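Long-range contact in CalS13 (Micromonospora echinospora, PDB 4ZAS), which probably acts as a pyridoxal phosphate-dependent sugar aminotransferase, and binds dTDP-4-keto-6-deoxyglucose: residues 106-119 against 150-163. Residues are numbered along the deposited sequence; the frame is centred on the assembly and turned at random.
Sequences PGEVLTTPLTFEGT and KISPATRAIVVVHW. With T46 (dTDP-4-keto-6-deoxyglucose), chain H.
V161 CG2 and T119 CG2 meet tip to tip at 3.6 Å, while T115 OG1 lies 3.4 Å from the same V161 CG2. That hydroxyl is held in place by donating to T119 OG1, itself hydrogen-bonded to D193. The T119 and V159 side chains slide past each other in opposite directions, CG2 to CG1 3.9 Å. Along the same face, the V159 and V109 side chains cross obliquely, CG2 to CG1 3.8 Å, under helix 82-94. Beneath them, strands 108-111 and 155-161 run parallel, 18° apart, as neighbours in the central seven-stranded mixed sheet of the fold type I PLP-dependent enzymes, to which the DegT/DnrJ/EryC1 family belongs. E108 pairs with T155 but V109 with A157, so R156 forms a beta bulge in strand 155-161; beyond it V159 N reaches L110 O at 2.8 Å. On the other face, L110 CD1 packs on I151 CG1 (3.7 Å) and also touches T155 OG1 and K150 O. Past the strand ends, W163 CZ3 touches T115 CA. With CG anti to the backbone N (chi1 -178°), the F116 ring enters the ligand pocket, T46 keto oxygen O4 2.9 Å above its centre, and meets the W248 ring of the second subunit, planes about 50° apart; an alanine here would probably leave O4 without the flat surface it lies over and open a gap beside W248.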
loop_
_atom_site.group_PDB
_atom_site.type_symbol
_atom_site.label_atom_id
_atom_site.label_comp_id
_atom_site.label_asym_id
_atom_site.label_seq_id
_atom_site.Cartn_x
_atom_site.Cartn_y
_atom_site.Cartn_z
ATOM N N PRO A 106 8.396 -15.417 18.043
ATOM C CA PRO A 106 8.286 -16.869 18.247
ATOM C C PRO A 106 7.307 -17.559 17.273
ATOM O O PRO A 106 7.417 -18.763 17.021
ATOM C CB PRO A 106 7.775 -16.976 19.687
ATOM C CG PRO A 106 7.027 -15.687 19.932
ATOM C CD PRO A 106 7.650 -14.639 19.052
ATOM N N GLY A 107 6.366 -16.777 16.742
ATOM C CA GLY A 107 5.280 -17.229 15.881
ATOM C C GLY A 107 5.495 -17.756 14.465
ATOM O O GLY A 107 6.353 -17.259 13.725
ATOM N N GLU A 108 4.704 -18.763 14.083
ATOM C CA GLU A 108 4.763 -19.329 12.735
ATOM C C GLU A 108 3.443 -19.262 11.977
ATOM O O GLU A 108 2.368 -19.169 12.565
ATOM C CB GLU A 108 5.208 -20.774 12.781
ATOM C CG GLU A 108 6.568 -20.973 13.372
ATOM C CD GLU A 108 6.859 -22.424 13.619
ATOM O OE1 GLU A 108 5.939 -23.247 13.398
ATOM O OE2 GLU A 108 8.007 -22.729 14.006
ATOM N N VAL A 109 3.545 -19.306 10.652
ATOM C CA VAL A 109 2.387 -19.392 9.773
ATOM C C VAL A 109 2.586 -20.538 8.797
ATOM O O VAL A 109 3.608 -20.609 8.101
ATOM C CB VAL A 109 2.150 -18.070 9.012
ATOM C CG1 VAL A 109 0.960 -18.208 8.051
ATOM C CG2 VAL A 109 1.927 -16.917 9.992
ATOM N N LEU A 110 1.618 -21.448 8.779
ATOM C CA LEU A 110 1.607 -22.564 7.849
ATOM C C LEU A 110 0.924 -22.105 6.574
ATOM O O LEU A 110 -0.186 -21.560 6.614
ATOM C CB LEU A 110 0.883 -23.763 8.461
ATOM C CG LEU A 110 1.625 -24.412 9.625
ATOM C CD1 LEU A 110 0.719 -25.328 10.406
ATOM C CD2 LEU A 110 2.875 -25.145 9.157
ATOM N N THR A 111 1.590 -22.288 5.445
ATOM C CA THR A 111 1.080 -21.758 4.182
ATOM C C THR A 111 1.536 -22.591 2.998
ATOM O O THR A 111 2.418 -23.445 3.131
ATOM C CB THR A 111 1.553 -20.319 3.956
ATOM O OG1 THR A 111 1.098 -19.866 2.678
ATOM C CG2 THR A 111 3.065 -20.266 3.962
ATOM N N THR A 112 0.973 -22.315 1.830
ATOM C CA THR A 112 1.370 -23.054 0.643
ATOM C C THR A 112 2.356 -22.257 -0.186
ATOM O O THR A 112 2.244 -21.043 -0.286
ATOM C CB THR A 112 0.172 -23.433 -0.217
ATOM O OG1 THR A 112 0.655 -23.870 -1.496
ATOM C CG2 THR A 112 -0.715 -22.232 -0.415
ATOM N N PRO A 113 3.359 -22.941 -0.747
ATOM C CA PRO A 113 4.352 -22.277 -1.596
ATOM C C PRO A 113 3.910 -22.150 -3.053
ATOM O O PRO A 113 4.512 -21.370 -3.809
ATOM C CB PRO A 113 5.587 -23.181 -1.463
ATOM C CG PRO A 113 5.070 -24.469 -1.084
ATOM C CD PRO A 113 3.772 -24.293 -0.367
ATOM N N LEU A 114 2.860 -22.878 -3.433
ATOM C CA LEU A 114 2.322 -22.782 -4.788
ATOM C C LEU A 114 1.282 -21.673 -4.836
ATOM O O LEU A 114 0.076 -21.894 -4.645
ATOM C CB LEU A 114 1.727 -24.125 -5.239
ATOM C CG LEU A 114 1.179 -24.188 -6.668
ATOM C CD1 LEU A 114 2.186 -23.595 -7.588
ATOM C CD2 LEU A 114 0.922 -25.638 -7.068
ATOM N N THR A 115 1.768 -20.476 -5.123
ATOM C CA THR A 115 0.933 -19.289 -5.078
ATOM C C THR A 115 1.769 -18.098 -5.488
ATOM O O THR A 115 2.978 -18.230 -5.705
ATOM C CB THR A 115 0.341 -19.061 -3.647
ATOM O OG1 THR A 115 -0.558 -17.942 -3.640
ATOM C CG2 THR A 115 1.457 -18.837 -2.639
ATOM N N PHE A 116 1.119 -16.945 -5.615
ATOM C CA PHE A 116 1.823 -15.681 -5.834
ATOM C C PHE A 116 2.575 -15.299 -4.565
ATOM O O PHE A 116 2.064 -15.525 -3.457
ATOM C CB PHE A 116 0.835 -14.577 -6.219
ATOM C CG PHE A 116 1.478 -13.255 -6.507
ATOM C CD1 PHE A 116 2.395 -13.123 -7.534
ATOM C CD2 PHE A 116 1.139 -12.124 -5.762
ATOM C CE1 PHE A 116 2.968 -11.891 -7.815
ATOM C CE2 PHE A 116 1.713 -10.900 -6.031
ATOM C CZ PHE A 116 2.616 -10.782 -7.067
ATOM N N GLU A 117 3.761 -14.722 -4.716
ATOM C CA GLU A 117 4.562 -14.313 -3.556
ATOM C C GLU A 117 3.826 -13.332 -2.621
ATOM O O GLU A 117 4.084 -13.307 -1.420
ATOM C CB GLU A 117 5.886 -13.678 -3.998
ATOM C CG GLU A 117 6.924 -14.662 -4.551
ATOM C CD GLU A 117 6.789 -14.980 -6.048
ATOM O OE1 GLU A 117 5.804 -14.571 -6.705
ATOM O OE2 GLU A 117 7.721 -15.615 -6.573
ATOM N N GLY A 118 2.886 -12.556 -3.152
ATOM C CA GLY A 118 2.108 -11.645 -2.324
ATOM C C GLY A 118 1.350 -12.360 -1.223
ATOM O O GLY A 118 0.969 -11.775 -0.210
ATOM N N THR A 119 1.129 -13.649 -1.419
ATOM C CA THR A 119 0.491 -14.459 -0.401
ATOM C C THR A 119 1.384 -14.595 0.818
ATOM O O THR A 119 0.918 -14.512 1.940
ATOM C CB THR A 119 0.151 -15.854 -0.944
ATOM O OG1 THR A 119 -0.769 -15.723 -2.037
ATOM C CG2 THR A 119 -0.474 -16.733 0.146
ATOM N N LYS A 150 1.547 -30.701 10.744
ATOM C CA LYS A 150 2.482 -29.617 11.024
ATOM C C LYS A 150 1.916 -28.562 11.974
ATOM O O LYS A 150 2.637 -27.666 12.413
ATOM C CB LYS A 150 2.921 -28.972 9.702
ATOM C CG LYS A 150 3.786 -29.902 8.864
ATOM C CD LYS A 150 4.198 -29.292 7.545
ATOM C CE LYS A 150 5.208 -30.184 6.849
ATOM N NZ LYS A 150 5.396 -29.742 5.465
ATOM N N ILE A 151 0.636 -28.671 12.313
ATOM C CA ILE A 151 0.047 -27.712 13.241
ATOM C C ILE A 151 0.670 -27.934 14.596
ATOM O O ILE A 151 0.873 -29.060 15.034
ATOM C CB ILE A 151 -1.472 -27.806 13.292
ATOM C CG1 ILE A 151 -2.062 -27.155 12.046
ATOM C CG2 ILE A 151 -1.999 -27.063 14.500
ATOM C CD1 ILE A 151 -3.561 -27.177 12.021
ATOM N N SER A 152 1.033 -26.829 15.215
ATOM C CA SER A 152 1.848 -26.813 16.413
ATOM C C SER A 152 1.323 -25.710 17.338
ATOM O O SER A 152 0.563 -24.844 16.896
ATOM C CB SER A 152 3.312 -26.587 16.010
ATOM O OG SER A 152 4.123 -26.191 17.089
ATOM N N PRO A 153 1.693 -25.751 18.629
ATOM C CA PRO A 153 1.411 -24.612 19.514
ATOM C C PRO A 153 2.007 -23.302 18.986
ATOM O O PRO A 153 1.569 -22.228 19.402
ATOM C CB PRO A 153 2.087 -25.011 20.829
ATOM C CG PRO A 153 2.080 -26.490 20.814
ATOM C CD PRO A 153 2.223 -26.909 19.371
ATOM N N ALA A 154 2.983 -23.405 18.083
ATOM C CA ALA A 154 3.654 -22.254 17.493
ATOM C C ALA A 154 2.910 -21.653 16.306
ATOM O O ALA A 154 3.257 -20.573 15.835
ATOM C CB ALA A 154 5.060 -22.644 17.071
ATOM N N THR A 155 1.914 -22.358 15.797
ATOM C CA THR A 155 1.152 -21.861 14.662
ATOM C C THR A 155 0.260 -20.698 15.069
ATOM O O THR A 155 -0.702 -20.901 15.808
ATOM C CB THR A 155 0.273 -22.959 14.062
ATOM O OG1 THR A 155 1.067 -24.131 13.804
ATOM C CG2 THR A 155 -0.391 -22.473 12.776
ATOM N N ARG A 156 0.558 -19.487 14.604
ATOM C CA ARG A 156 -0.300 -18.350 14.920
ATOM C C ARG A 156 -1.405 -18.258 13.900
ATOM O O ARG A 156 -2.519 -17.817 14.197
ATOM C CB ARG A 156 0.487 -17.044 14.939
ATOM C CG ARG A 156 1.592 -17.050 15.944
ATOM C CD ARG A 156 1.062 -16.944 17.364
ATOM N NE ARG A 156 2.154 -17.120 18.312
ATOM C CZ ARG A 156 2.475 -18.290 18.860
ATOM N NH1 ARG A 156 1.753 -19.371 18.587
ATOM N NH2 ARG A 156 3.500 -18.381 19.701
ATOM N N ALA A 157 -1.098 -18.686 12.686
ATOM C CA ALA A 157 -2.060 -18.583 11.599
ATOM C C ALA A 157 -1.809 -19.633 10.515
ATOM O O ALA A 157 -0.698 -20.165 10.379
ATOM C CB ALA A 157 -2.035 -17.166 10.998
ATOM N N ILE A 158 -2.868 -19.935 9.767
ATOM C CA ILE A 158 -2.823 -20.839 8.625
ATOM C C ILE A 158 -3.340 -20.110 7.402
ATOM O O ILE A 158 -4.429 -19.516 7.443
ATOM C CB ILE A 158 -3.659 -22.114 8.893
ATOM C CG1 ILE A 158 -3.080 -22.905 10.060
ATOM C CG2 ILE A 158 -3.741 -22.986 7.653
ATOM C CD1 ILE A 158 -4.079 -23.871 10.697
ATOM N N VAL A 159 -2.565 -20.121 6.324
ATOM C CA VAL A 159 -3.016 -19.487 5.077
ATOM C C VAL A 159 -3.237 -20.519 3.961
ATOM O O VAL A 159 -2.291 -21.182 3.538
ATOM C CB VAL A 159 -2.011 -18.414 4.579
ATOM C CG1 VAL A 159 -2.504 -17.809 3.277
ATOM C CG2 VAL A 159 -1.809 -17.317 5.609
ATOM N N VAL A 160 -4.468 -20.627 3.470
ATOM C CA VAL A 160 -4.762 -21.448 2.295
ATOM C C VAL A 160 -5.081 -20.563 1.080
ATOM O O VAL A 160 -5.722 -19.509 1.198
ATOM C CB VAL A 160 -5.942 -22.408 2.535
ATOM C CG1 VAL A 160 -5.658 -23.362 3.701
ATOM C CG2 VAL A 160 -7.207 -21.607 2.765
ATOM N N VAL A 161 -4.623 -20.995 -0.088
ATOM C CA VAL A 161 -4.926 -20.308 -1.331
ATOM C C VAL A 161 -5.879 -21.117 -2.187
ATOM O O VAL A 161 -5.650 -22.311 -2.436
ATOM C CB VAL A 161 -3.656 -20.022 -2.118
ATOM C CG1 VAL A 161 -4.024 -19.423 -3.476
ATOM C CG2 VAL A 161 -2.703 -19.127 -1.315
ATOM N N HIS A 162 -6.960 -20.482 -2.626
ATOM C CA HIS A 162 -7.844 -21.091 -3.620
ATOM C C HIS A 162 -7.237 -20.876 -4.996
ATOM O O HIS A 162 -7.696 -20.021 -5.751
ATOM C CB HIS A 162 -9.229 -20.457 -3.583
ATOM C CG HIS A 162 -9.882 -20.477 -2.236
ATOM N ND1 HIS A 162 -10.377 -21.629 -1.661
ATOM C CD2 HIS A 162 -10.134 -19.478 -1.355
ATOM C CE1 HIS A 162 -10.910 -21.340 -0.486
ATOM N NE2 HIS A 162 -10.776 -20.042 -0.277
ATOM N N TRP A 163 -6.224 -21.656 -5.336
ATOM C CA TRP A 163 -5.516 -21.446 -6.591
ATOM C C TRP A 163 -6.468 -21.497 -7.793
ATOM O O TRP A 163 -7.322 -22.381 -7.890
ATOM C CB TRP A 163 -4.385 -22.466 -6.749
ATOM C CG TRP A 163 -3.458 -22.135 -7.871
ATOM C CD1 TRP A 163 -3.243 -22.870 -9.006
ATOM C CD2 TRP A 163 -2.638 -20.962 -7.990
ATOM N NE1 TRP A 163 -2.326 -22.234 -9.814
ATOM C CE2 TRP A 163 -1.943 -21.060 -9.211
ATOM C CE3 TRP A 163 -2.424 -19.840 -7.180
ATOM C CZ2 TRP A 163 -1.043 -20.078 -9.640
ATOM C CZ3 TRP A 163 -1.528 -18.864 -7.613
ATOM C CH2 TRP A 163 -0.853 -18.995 -8.828
HETATM C C4 T46 H . -0.068 -11.617 -9.619
HETATM C C5 T46 H . 0.183 -12.649 -10.761
HETATM C C6 T46 H . -0.490 -13.930 -10.374
HETATM C C21 T46 H . -2.398 -6.290 -19.031
HETATM O O21 T46 H . -2.803 -6.426 -20.147
HETATM N N31 T46 H . -2.627 -5.041 -18.192
HETATM C C41 T46 H . -2.120 -4.906 -16.831
HETATM O O41 T46 H . -2.333 -3.912 -16.228
HETATM C C51 T46 H . -1.361 -5.986 -16.208
HETATM C C5A T46 H . -0.840 -5.807 -14.750
HETATM C C61 T46 H . -1.105 -7.228 -16.970
HETATM N N11 T46 H . -1.607 -7.385 -18.339
HETATM C C1, T46 H . -1.373 -8.605 -19.155
HETATM C C2, T46 H . -0.068 -8.650 -19.507
HETATM C C3, T46 H . 0.465 -10.183 -19.261
HETATM O O3, T46 H . 0.422 -10.868 -20.552
HETATM O O4, T46 H . -1.706 -9.884 -18.427
HETATM C C4, T46 H . -0.331 -10.753 -18.436
HETATM C C5, T46 H . 0.272 -10.799 -17.015
HETATM O O5, T46 H . 0.802 -9.505 -16.703
HETATM P P T46 H . 2.031 -9.421 -15.588
HETATM O O1P T46 H . 3.353 -9.187 -16.305
HETATM O O2P T46 H . 1.735 -8.300 -14.619
HETATM O OPP T46 H . 2.026 -10.882 -14.762
HETATM P P2 T46 H . 2.696 -11.183 -13.245
HETATM O O4P T46 H . 3.159 -12.632 -13.137
HETATM O O3P T46 H . 3.860 -10.234 -13.036
HETATM O O1 T46 H . 1.610 -10.880 -12.042
HETATM C C1 T46 H . 0.269 -10.836 -12.334
HETATM C C2 T46 H . -0.276 -9.814 -11.383
HETATM O O2 T46 H . 0.301 -8.512 -11.733
HETATM C C3 T46 H . 0.169 -10.174 -10.023
HETATM O O3 T46 H . -0.448 -9.287 -9.045
HETATM O O4 T46 H . -0.369 -11.956 -8.535
HETATM O O5 T46 H . -0.285 -12.172 -12.062
HETATM O O HOH W 1 3.494 -24.537 12.701
#